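PDB 6O38: acinetobacter secreted protease CpaA from Acinetobacter nosocomialis M2, which probably cleaves protein substrates as a secreted zinc metalloprotease, leaving the cell by type II secretion with the help of its chaperone CpaB. Local coordinates for residues 347-352 against 359-364; 292-297 against 306-311; 15-18 against 22-25; 386-391 against 486-491. One frame throughout, in Å; residues are numbered along the deposited sequence.

In the fold
Along the chain the order is contact 3, contact 2, contact 1, contact 4, each closing before the next opens. Contact 3 belongs to the first of the StcE-type beta-sandwich domains, its centre about 63 Å from that of contact 1. Contacts 2 and 1 sit about 15 Å apart, centre to centre, in the last sandwich, where strands 305-310 and 358-364 both pair with strand 330-335. In contacts 2 and 3 a loop carrying isoleucine and proline lies over the strand that follows it. Three contacts thus belong to the sandwich region, while contact 4, its centre about 36 Å from that of contact 2, lies in the reprolysin-like protease part, against the chaperone CpaB.

Contact 1. Residues 347-352 against 359-364; sequences NGLSTA and RRFIYT
With chi1 at 176°, T351 holds OG1 opposite its main-chain nitrogen, and R359 folds its chain at chi2 and chi3, bringing the edge of the guanidinium to that hydroxyl. The two side chains approach from opposite directions. NH2 of R359 donates to OG1 of T351 over 2.7 Å, and the bond is almost straight at 176°, with the oxygen lying in the guanidinium plane. The neighbouring NH1 of R359 also turns to the backbone O of A352, but the angle of 118° makes this bond weak. E357, just before the segment, adds a long and weak ion pair to the same NH1.

Next along lies the apolar part. L349 reaches F361 at 4.0 Å between CD2 of the leucine and CD2 of the ring, while CG2 of T351 comes within 4.1 Å of CE2 of F361. I343 and I333 also pack on the ring.

Strands 350-352 and 359-364 run nearly antiparallel, their axes 10.6 Å apart, and belong to the two opposed sheets of the beta sandwich. The chemistry thus divides: L349, T351 CG2 and F361 make apolar contact between the sheets, while the guanidinium meets two neutral oxygens across the segments, one through a straight bond and one through a weak bond.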
loop_
_atom_site.group_PDB
_atom_site.type_symbol
_atom_site.label_atom_id
_atom_site.label_comp_id
_atom_site.label_asym_id
_atom_site.label_seq_id
_atom_site.Cartn_x
_atom_site.Cartn_y
_atom_site.Cartn_z
ATOM N N ASN A 347 34.081 -5.504 -10.121
ATOM C CA ASN A 347 34.678 -4.269 -10.613
ATOM C C ASN A 347 35.573 -3.587 -9.584
ATOM O O ASN A 347 36.027 -2.464 -9.828
ATOM C CB ASN A 347 33.586 -3.296 -11.072
ATOM C CG ASN A 347 32.596 -2.951 -9.969
ATOM O OD1 ASN A 347 32.804 -3.276 -8.800
ATOM N ND2 ASN A 347 31.513 -2.280 -10.342
ATOM N N GLY A 348 35.830 -4.231 -8.448
ATOM C CA GLY A 348 36.679 -3.665 -7.424
ATOM C C GLY A 348 35.957 -2.907 -6.333
ATOM O O GLY A 348 36.613 -2.445 -5.389
ATOM N N LEU A 349 34.639 -2.744 -6.438
ATOM C CA LEU A 349 33.874 -2.114 -5.370
ATOM C C LEU A 349 34.095 -2.860 -4.061
ATOM O O LEU A 349 33.951 -4.084 -3.998
ATOM C CB LEU A 349 32.388 -2.086 -5.728
ATOM C CG LEU A 349 31.424 -1.552 -4.664
ATOM C CD1 LEU A 349 31.750 -0.108 -4.311
ATOM C CD2 LEU A 349 29.983 -1.675 -5.138
ATOM N N SER A 350 34.450 -2.117 -3.017
ATOM C CA SER A 350 34.790 -2.713 -1.730
ATOM C C SER A 350 34.330 -1.769 -0.634
ATOM O O SER A 350 34.816 -0.636 -0.542
ATOM C CB SER A 350 36.293 -2.979 -1.624
ATOM O OG SER A 350 36.668 -3.290 -0.293
ATOM N N THR A 351 33.394 -2.234 0.187
ATOM C CA THR A 351 32.794 -1.417 1.229
ATOM C C THR A 351 32.295 -2.335 2.338
ATOM O O THR A 351 32.449 -3.558 2.274
ATOM C CB THR A 351 31.672 -0.552 0.645
ATOM O OG1 THR A 351 31.025 0.183 1.693
ATOM C CG2 THR A 351 30.665 -1.425 -0.092
ATOM N N ALA A 352 31.700 -1.737 3.367
ATOM C CA ALA A 352 31.213 -2.482 4.519
ATOM C C ALA A 352 29.811 -2.022 4.892
ATOM O O ALA A 352 29.438 -0.866 4.670
ATOM C CB ALA A 352 32.149 -2.320 5.726
ATOM N N ARG A 359 21.536 -1.041 2.913
ATOM C CA ARG A 359 22.404 -0.685 1.801
ATOM C C ARG A 359 21.865 -1.289 0.517
ATOM O O ARG A 359 21.575 -2.489 0.467
ATOM C CB ARG A 359 23.842 -1.164 2.036
ATOM C CG ARG A 359 24.542 -0.470 3.186
ATOM C CD ARG A 359 25.165 0.833 2.731
ATOM N NE ARG A 359 26.242 0.628 1.771
ATOM C CZ ARG A 359 27.525 0.546 2.095
ATOM N NH1 ARG A 359 27.902 0.648 3.362
ATOM N NH2 ARG A 359 28.432 0.364 1.150
ATOM N N ARG A 360 21.729 -0.459 -0.513
ATOM C CA ARG A 360 21.241 -0.894 -1.812
ATOM C C ARG A 360 22.321 -0.682 -2.863
ATOM O O ARG A 360 23.018 0.338 -2.858
ATOM C CB ARG A 360 19.960 -0.149 -2.219
ATOM C CG ARG A 360 19.382 -0.618 -3.552
ATOM C CD ARG A 360 17.984 -0.074 -3.805
ATOM N NE ARG A 360 17.994 1.343 -4.153
ATOM C CZ ARG A 360 17.644 2.318 -3.321
ATOM N NH1 ARG A 360 17.250 2.028 -2.087
ATOM N NH2 ARG A 360 17.685 3.580 -3.721
ATOM N N PHE A 361 22.459 -1.657 -3.756
ATOM C CA PHE A 361 23.390 -1.585 -4.869
ATOM C C PHE A 361 22.633 -1.865 -6.158
ATOM O O PHE A 361 21.677 -2.645 -6.176
ATOM C CB PHE A 361 24.547 -2.582 -4.703
ATOM C CG PHE A 361 25.291 -2.439 -3.403
ATOM C CD1 PHE A 361 24.877 -3.122 -2.269
ATOM C CD2 PHE A 361 26.405 -1.620 -3.314
ATOM C CE1 PHE A 361 25.561 -2.990 -1.074
ATOM C CE2 PHE A 361 27.092 -1.484 -2.121
ATOM C CZ PHE A 361 26.669 -2.171 -1.001
ATOM N N ILE A 362 23.064 -1.220 -7.238
ATOM C CA ILE A 362 22.422 -1.366 -8.539
ATOM C C ILE A 362 23.489 -1.714 -9.568
ATOM O O ILE A 362 24.620 -1.216 -9.502
ATOM C CB ILE A 362 21.644 -0.092 -8.942
ATOM C CG1 ILE A 362 20.827 -0.335 -10.214
ATOM C CG2 ILE A 362 22.583 1.096 -9.115
ATOM C CD1 ILE A 362 19.886 0.800 -10.560
ATOM N N TYR A 363 23.133 -2.585 -10.507
ATOM C CA TYR A 363 24.063 -3.056 -11.521
ATOM C C TYR A 363 24.016 -2.147 -12.742
ATOM O O TYR A 363 22.939 -1.757 -13.204
ATOM C CB TYR A 363 23.732 -4.495 -11.919
ATOM C CG TYR A 363 24.821 -5.189 -12.703
ATOM C CD1 TYR A 363 25.980 -5.626 -12.076
ATOM C CD2 TYR A 363 24.684 -5.420 -14.065
ATOM C CE1 TYR A 363 26.979 -6.265 -12.784
ATOM C CE2 TYR A 363 25.678 -6.061 -14.783
ATOM C CZ TYR A 363 26.823 -6.481 -14.137
ATOM O OH TYR A 363 27.817 -7.118 -14.844
ATOM N N THR A 364 25.193 -1.808 -13.257
ATOM C CA THR A 364 25.343 -0.972 -14.440
ATOM C C THR A 364 26.175 -1.717 -15.482
ATOM O O THR A 364 26.621 -2.846 -15.263
ATOM C CB THR A 364 25.992 0.372 -14.090
ATOM O OG1 THR A 364 27.360 0.163 -13.718
ATOM C CG2 THR A 364 25.255 1.041 -12.941
#

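Contact 2. Residues 292-297 against 306-311; sequences ATIPAI and LKVKLS
I294 drops its side chain from the loop onto V308 and L310 of strand 306-310, and almost everything in this contact is apolar. The chain of I294 is extended at chi2 (169°), which carries CD1 out to the strand as the leading atom. CD1 of I294 meets CG1 of V308 at 3.6 Å and, in a direction roughly at right angles to that, CD2 of L310, also at 3.6 Å. The two strand residues come to it differently: V308 points at the loop, while L310 starts away from it and swings CD2 back. The second branch adds to the grip, for CG2 of I294 lies 3.7 Å from CG1 of V308. I288 and L319 close in on the isoleucine as well, and L298 packs on V308.

One approach is to a polar atom. CD1 of I294 comes to 3.5 Å from the backbone O of K309, a plain van der Waals touch.

Hydrogen bonding across the two segments is absent, but N314 ND2 bonds both the O of A292 and the O of K309, so it links loop and strand. The K309 side chain extends away from the loop toward E103 of the chaperone CpaB, a long and weak ion pair.

The loop is the crossover between parallel strands 277-288 and 305-310. Across these two segments I294 alone carries the apolar contact from the loop side, while the carbonyls of A292 and K309 find their polar partner in one shared asparagine amide.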
loop_
_atom_site.group_PDB
_atom_site.type_symbol
_atom_site.label_atom_id
_atom_site.label_comp_id
_atom_site.label_asym_id
_atom_site.label_seq_id
_atom_site.Cartn_x
_atom_site.Cartn_y
_atom_site.Cartn_z
ATOM N N ALA A 292 17.695 -17.714 7.376
ATOM C CA ALA A 292 18.211 -18.538 6.295
ATOM C C ALA A 292 19.715 -18.340 6.134
ATOM O O ALA A 292 20.279 -17.311 6.512
ATOM C CB ALA A 292 17.496 -18.215 4.982
ATOM N N THR A 293 20.363 -19.352 5.563
ATOM C CA THR A 293 21.796 -19.284 5.317
ATOM C C THR A 293 22.096 -18.354 4.147
ATOM O O THR A 293 21.438 -18.405 3.105
ATOM C CB THR A 293 22.351 -20.679 5.030
ATOM O OG1 THR A 293 22.014 -21.555 6.111
ATOM C CG2 THR A 293 23.865 -20.633 4.874
ATOM N N ILE A 294 23.097 -17.504 4.327
ATOM C CA ILE A 294 23.525 -16.535 3.324
ATOM C C ILE A 294 24.826 -17.039 2.711
ATOM O O ILE A 294 25.790 -17.294 3.444
ATOM C CB ILE A 294 23.708 -15.136 3.931
ATOM C CG1 ILE A 294 22.384 -14.631 4.507
ATOM C CG2 ILE A 294 24.246 -14.168 2.889
ATOM C CD1 ILE A 294 22.521 -13.386 5.349
ATOM N N PRO A 295 24.905 -17.198 1.394
ATOM C CA PRO A 295 26.156 -17.645 0.778
ATOM C C PRO A 295 27.176 -16.521 0.698
ATOM O O PRO A 295 26.834 -15.344 0.560
ATOM C CB PRO A 295 25.716 -18.094 -0.621
ATOM C CG PRO A 295 24.528 -17.240 -0.919
ATOM C CD PRO A 295 23.838 -16.983 0.399
ATOM N N ALA A 296 28.452 -16.907 0.794
ATOM C CA ALA A 296 29.528 -15.922 0.723
ATOM C C ALA A 296 29.535 -15.211 -0.624
ATOM O O ALA A 296 29.809 -14.008 -0.700
ATOM C CB ALA A 296 30.875 -16.595 0.983
ATOM N N ILE A 297 29.235 -15.938 -1.696
ATOM C CA ILE A 297 29.053 -15.364 -3.023
ATOM C C ILE A 297 27.558 -15.365 -3.306
ATOM O O ILE A 297 26.939 -16.431 -3.408
ATOM C CB ILE A 297 29.828 -16.140 -4.096
ATOM C CG1 ILE A 297 31.325 -16.136 -3.780
ATOM C CG2 ILE A 297 29.563 -15.551 -5.475
ATOM C CD1 ILE A 297 32.182 -16.761 -4.859
ATOM N N LEU A 306 17.057 -8.577 -5.218
ATOM C CA LEU A 306 17.454 -9.549 -4.210
ATOM C C LEU A 306 17.729 -8.807 -2.912
ATOM O O LEU A 306 18.467 -7.816 -2.911
ATOM C CB LEU A 306 18.704 -10.326 -4.648
ATOM C CG LEU A 306 19.430 -11.123 -3.557
ATOM C CD1 LEU A 306 18.645 -12.368 -3.171
ATOM C CD2 LEU A 306 20.846 -11.488 -3.990
ATOM N N LYS A 307 17.141 -9.278 -1.815
ATOM C CA LYS A 307 17.326 -8.665 -0.506
ATOM C C LYS A 307 17.932 -9.685 0.446
ATOM O O LYS A 307 17.417 -10.798 0.579
ATOM C CB LYS A 307 16.017 -8.116 0.057
ATOM C CG LYS A 307 16.223 -7.260 1.310
ATOM C CD LYS A 307 14.948 -6.550 1.735
ATOM C CE LYS A 307 14.555 -5.465 0.745
ATOM N NZ LYS A 307 13.363 -4.719 1.226
ATOM N N VAL A 308 19.021 -9.304 1.106
ATOM C CA VAL A 308 19.755 -10.176 2.016
ATOM C C VAL A 308 19.657 -9.587 3.416
ATOM O O VAL A 308 19.911 -8.392 3.609
ATOM C CB VAL A 308 21.226 -10.329 1.591
ATOM C CG1 VAL A 308 21.968 -11.206 2.579
ATOM C CG2 VAL A 308 21.306 -10.900 0.182
ATOM N N LYS A 309 19.297 -10.424 4.389
ATOM C CA LYS A 309 19.060 -9.993 5.767
ATOM C C LYS A 309 20.096 -10.646 6.679
ATOM O O LYS A 309 19.953 -11.809 7.070
ATOM C CB LYS A 309 17.640 -10.346 6.202
ATOM C CG LYS A 309 16.563 -9.536 5.500
ATOM C CD LYS A 309 15.210 -9.710 6.167
ATOM C CE LYS A 309 14.078 -9.271 5.252
ATOM N NZ LYS A 309 12.753 -9.318 5.932
ATOM N N LEU A 310 21.134 -9.887 7.022
ATOM C CA LEU A 310 22.180 -10.370 7.912
ATOM C C LEU A 310 21.732 -10.289 9.364
ATOM O O LEU A 310 21.144 -9.293 9.795
ATOM C CB LEU A 310 23.464 -9.561 7.720
ATOM C CG LEU A 310 24.292 -9.848 6.469
ATOM C CD1 LEU A 310 25.228 -8.688 6.175
ATOM C CD2 LEU A 310 25.078 -11.136 6.644
ATOM N N SER A 311 22.016 -11.348 10.120
ATOM C CA SER A 311 21.711 -11.402 11.542
ATOM C C SER A 311 22.876 -12.072 12.259
ATOM O O SER A 311 23.888 -12.427 11.648
ATOM C CB SER A 311 20.396 -12.145 11.803
ATOM O OG SER A 311 20.542 -13.536 11.575
#

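Contact 3. Residues 15-18 against 22-25; sequences SIPT and DLEF
I16 packs against F25 and L23, and here the fit is close. Its CG1 stands over one face of the F25 ring in a CH-pi contact, 4.0 Å from the centroid and 16° off the ring normal. The outer methyl, CD1 of I16, lies 3.9 Å from CB of F25, so the isoleucine follows the aromatic side chain back toward its root. The other branch goes to the leucine, CG2 of I16 meeting CD2 of L23 at 3.6 Å. With CG1 beside the backbone N (chi1 -58°), I16 can serve both neighbours, one with each branch. I48 and I50 also pack on I16.

Toward P17 the fit slackens: CD of the proline is 4.4 Å from CD2 of L23, although the P17 carbonyl O touches that same methyl at 3.6 Å. S15 and T18 turn their CB atoms away and are exposed, T18 OG1 being bonded to N41 O. On the strand E24 also points away, to a salt bridge with R51.

Segment 15-18 belongs to the crossover between parallel strands 3-5 and 22-27, and its isoleucine side chain points into the interior of a StcE-type beta-sandwich domain.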
loop_
_atom_site.group_PDB
_atom_site.type_symbol
_atom_site.label_atom_id
_atom_site.label_comp_id
_atom_site.label_asym_id
_atom_site.label_seq_id
_atom_site.Cartn_x
_atom_site.Cartn_y
_atom_site.Cartn_z
ATOM N N SER A 15 -25.391 -7.477 11.862
ATOM C CA SER A 15 -25.439 -8.849 11.363
ATOM C C SER A 15 -26.884 -9.196 11.034
ATOM O O SER A 15 -27.664 -9.562 11.915
ATOM C CB SER A 15 -24.858 -9.812 12.391
ATOM O OG SER A 15 -23.505 -9.502 12.675
ATOM N N ILE A 16 -27.246 -9.071 9.761
ATOM C CA ILE A 16 -28.596 -9.377 9.298
ATOM C C ILE A 16 -28.863 -10.859 9.535
ATOM O O ILE A 16 -28.154 -11.713 8.982
ATOM C CB ILE A 16 -28.775 -8.995 7.821
ATOM C CG1 ILE A 16 -28.487 -7.506 7.624
ATOM C CG2 ILE A 16 -30.176 -9.328 7.347
ATOM C CD1 ILE A 16 -28.656 -7.032 6.199
ATOM N N PRO A 17 -29.856 -11.211 10.346
ATOM C CA PRO A 17 -30.032 -12.608 10.745
ATOM C C PRO A 17 -30.614 -13.466 9.629
ATOM O O PRO A 17 -31.221 -12.979 8.675
ATOM C CB PRO A 17 -31.004 -12.515 11.926
ATOM C CG PRO A 17 -31.802 -11.291 11.638
ATOM C CD PRO A 17 -30.857 -10.326 10.968
ATOM N N THR A 18 -30.414 -14.772 9.780
ATOM C CA THR A 18 -30.905 -15.754 8.829
ATOM C C THR A 18 -32.261 -16.292 9.278
ATOM O O THR A 18 -32.788 -15.932 10.333
ATOM C CB THR A 18 -29.896 -16.890 8.671
ATOM O OG1 THR A 18 -30.356 -17.802 7.664
ATOM C CG2 THR A 18 -29.728 -17.639 9.985
ATOM N N ASP A 22 -37.981 -13.808 3.133
ATOM C CA ASP A 22 -38.058 -12.498 2.485
ATOM C C ASP A 22 -37.892 -11.449 3.581
ATOM O O ASP A 22 -38.854 -11.126 4.284
ATOM C CB ASP A 22 -39.375 -12.331 1.738
ATOM C CG ASP A 22 -39.391 -11.102 0.851
ATOM O OD1 ASP A 22 -38.320 -10.489 0.658
ATOM O OD2 ASP A 22 -40.478 -10.749 0.346
ATOM N N LEU A 23 -36.678 -10.928 3.719
ATOM C CA LEU A 23 -36.327 -10.019 4.800
ATOM C C LEU A 23 -36.000 -8.636 4.252
ATOM O O LEU A 23 -35.452 -8.497 3.155
ATOM C CB LEU A 23 -35.137 -10.563 5.597
ATOM C CG LEU A 23 -34.650 -9.766 6.809
ATOM C CD1 LEU A 23 -35.798 -9.469 7.758
ATOM C CD2 LEU A 23 -33.551 -10.528 7.525
ATOM N N GLU A 24 -36.345 -7.612 5.030
ATOM C CA GLU A 24 -36.073 -6.222 4.678
ATOM C C GLU A 24 -35.435 -5.538 5.881
ATOM O O GLU A 24 -36.086 -5.357 6.915
ATOM C CB GLU A 24 -37.351 -5.501 4.249
ATOM C CG GLU A 24 -37.110 -4.138 3.627
ATOM C CD GLU A 24 -38.301 -3.642 2.834
ATOM O OE1 GLU A 24 -39.431 -3.675 3.366
ATOM O OE2 GLU A 24 -38.106 -3.231 1.672
ATOM N N PHE A 25 -34.167 -5.159 5.741
ATOM C CA PHE A 25 -33.406 -4.524 6.810
ATOM C C PHE A 25 -33.328 -3.027 6.535
ATOM O O PHE A 25 -32.748 -2.608 5.527
ATOM C CB PHE A 25 -32.009 -5.137 6.907
ATOM C CG PHE A 25 -31.290 -4.822 8.186
ATOM C CD1 PHE A 25 -31.551 -5.545 9.338
ATOM C CD2 PHE A 25 -30.341 -3.815 8.236
ATOM C CE1 PHE A 25 -30.888 -5.264 10.517
ATOM C CE2 PHE A 25 -29.673 -3.528 9.412
ATOM C CZ PHE A 25 -29.947 -4.254 10.554
#

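Contact 4. Residues 386-391 against 486-491; sequences NSILGE and NDIAGC
I488 reaches from the loop to the end of helix 383-389 and is touched there by I388 and L389. Its CD1 is 4.1 Å from CD1 of I388 and equally far from CG2 of the same residue, so one methyl lies against both branches of the partner. The other branch, CG2 of I488, faces L389 and stands 4.3 Å from its CD1. At I488 CG1 sits between the backbone N and the carbonyl carbon (chi1 64°), which sends the long branch to I388 and leaves CG2 for the leucine. The contact is thin and purely van der Waals.

N463 touches both I388 and I488, while R397, on helix 391-411, packs on L389 and I488 and bonds the O of C491. This is the reprolysin-like part of the protein: the segment follows on from strand 483-487, and the chain runs on to helix 496-504, whose H498 and H502 bind zinc.

Further out, D487 shapes the turn that carries I488. Its OD1 accepts from N of C491, the partner of C470 in a disulfide, at 3.2 Å and nearly along the C-O axis, and more weakly from N of G490. N486 lends its amide ND2 to the O of D487 at 2.8 Å. On the helical side, N of G390 closes the last turn on the O of N386, and G390 leaves the helical conformation with positive phi and stands at the N-cap of helix 391-411. Beyond these lies the chaperone: K155 of CpaB bonds the O of L389, and Y138 of CpaB packs on the leucine.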
loop_
_atom_site.group_PDB
_atom_site.type_symbol
_atom_site.label_atom_id
_atom_site.label_comp_id
_atom_site.label_asym_id
_atom_site.label_seq_id
_atom_site.Cartn_x
_atom_site.Cartn_y
_atom_site.Cartn_z
ATOM N N ASN A 386 7.560 9.610 27.329
ATOM C CA ASN A 386 7.784 8.313 27.963
ATOM C C ASN A 386 6.767 8.053 29.066
ATOM O O ASN A 386 6.327 6.915 29.258
ATOM C CB ASN A 386 9.207 8.231 28.516
ATOM C CG ASN A 386 10.261 8.439 27.449
ATOM O OD1 ASN A 386 9.964 8.443 26.255
ATOM N ND2 ASN A 386 11.506 8.599 27.875
ATOM N N SER A 387 6.386 9.097 29.808
ATOM C CA SER A 387 5.397 8.926 30.865
ATOM C C SER A 387 4.034 8.547 30.302
ATOM O O SER A 387 3.286 7.799 30.940
ATOM C CB SER A 387 5.289 10.204 31.699
ATOM O OG SER A 387 6.543 10.548 32.265
ATOM N N ILE A 388 3.697 9.048 29.114
ATOM C CA ILE A 388 2.389 8.776 28.526
ATOM C C ILE A 388 2.383 7.422 27.828
ATOM O O ILE A 388 1.484 6.600 28.039
ATOM C CB ILE A 388 1.992 9.911 27.564
ATOM C CG1 ILE A 388 1.734 11.203 28.341
ATOM C CG2 ILE A 388 0.770 9.521 26.747
ATOM C CD1 ILE A 388 1.831 12.453 27.495
ATOM N N LEU A 389 3.382 7.170 26.985
ATOM C CA LEU A 389 3.422 5.949 26.192
ATOM C C LEU A 389 4.104 4.793 26.907
ATOM O O LEU A 389 3.696 3.639 26.727
ATOM C CB LEU A 389 4.135 6.208 24.861
ATOM C CG LEU A 389 3.524 7.259 23.932
ATOM C CD1 LEU A 389 4.313 7.343 22.635
ATOM C CD2 LEU A 389 2.061 6.950 23.652
ATOM N N GLY A 390 5.112 5.065 27.714
ATOM C CA GLY A 390 5.949 3.997 28.218
ATOM C C GLY A 390 7.354 4.083 27.646
ATOM O O GLY A 390 7.572 4.571 26.527
ATOM N N GLU A 391 8.328 3.621 28.434
ATOM C CA GLU A 391 9.727 3.739 28.032
ATOM C C GLU A 391 10.012 2.935 26.769
ATOM O O GLU A 391 10.664 3.425 25.840
ATOM C CB GLU A 391 10.635 3.278 29.173
ATOM C CG GLU A 391 10.557 4.137 30.423
ATOM C CD GLU A 391 11.143 5.520 30.211
ATOM O OE1 GLU A 391 12.065 5.654 29.378
ATOM O OE2 GLU A 391 10.676 6.471 30.873
ATOM N N ASN A 486 8.218 15.934 15.741
ATOM C CA ASN A 486 6.767 15.827 15.756
ATOM C C ASN A 486 6.326 15.506 17.177
ATOM O O ASN A 486 7.128 15.088 18.017
ATOM C CB ASN A 486 6.245 14.763 14.775
ATOM C CG ASN A 486 6.661 13.354 15.155
ATOM O OD1 ASN A 486 7.620 12.814 14.610
ATOM N ND2 ASN A 486 5.925 12.742 16.076
ATOM N N ASP A 487 5.039 15.703 17.444
ATOM C CA ASP A 487 4.483 15.413 18.754
ATOM C C ASP A 487 3.732 14.082 18.716
ATOM O O ASP A 487 3.774 13.344 17.728
ATOM C CB ASP A 487 3.593 16.573 19.224
ATOM C CG ASP A 487 2.250 16.625 18.509
ATOM O OD1 ASP A 487 2.049 15.896 17.516
ATOM O OD2 ASP A 487 1.383 17.411 18.947
ATOM N N ILE A 488 3.034 13.770 19.805
ATOM C CA ILE A 488 2.173 12.597 19.856
ATOM C C ILE A 488 0.696 12.959 19.930
ATOM O O ILE A 488 -0.149 12.094 19.646
ATOM C CB ILE A 488 2.555 11.673 21.031
ATOM C CG1 ILE A 488 2.335 12.387 22.365
ATOM C CG2 ILE A 488 3.999 11.216 20.901
ATOM C CD1 ILE A 488 2.554 11.500 23.571
ATOM N N ALA A 489 0.355 14.193 20.314
ATOM C CA ALA A 489 -1.043 14.603 20.394
ATOM C C ALA A 489 -1.757 14.432 19.057
ATOM O O ALA A 489 -2.825 13.811 18.986
ATOM C CB ALA A 489 -1.134 16.053 20.872
ATOM N N GLY A 490 -1.185 14.978 17.986
ATOM C CA GLY A 490 -1.867 14.987 16.706
ATOM C C GLY A 490 -1.140 14.276 15.583
ATOM O O GLY A 490 -1.759 13.885 14.589
ATOM N N CYS A 491 0.170 14.097 15.725
ATOM C CA CYS A 491 0.991 13.479 14.694
ATOM C C CYS A 491 1.208 12.002 14.999
ATOM O O CYS A 491 1.432 11.622 16.153
ATOM C CB CYS A 491 2.346 14.183 14.578
ATOM S SG CYS A 491 2.451 15.545 13.377
#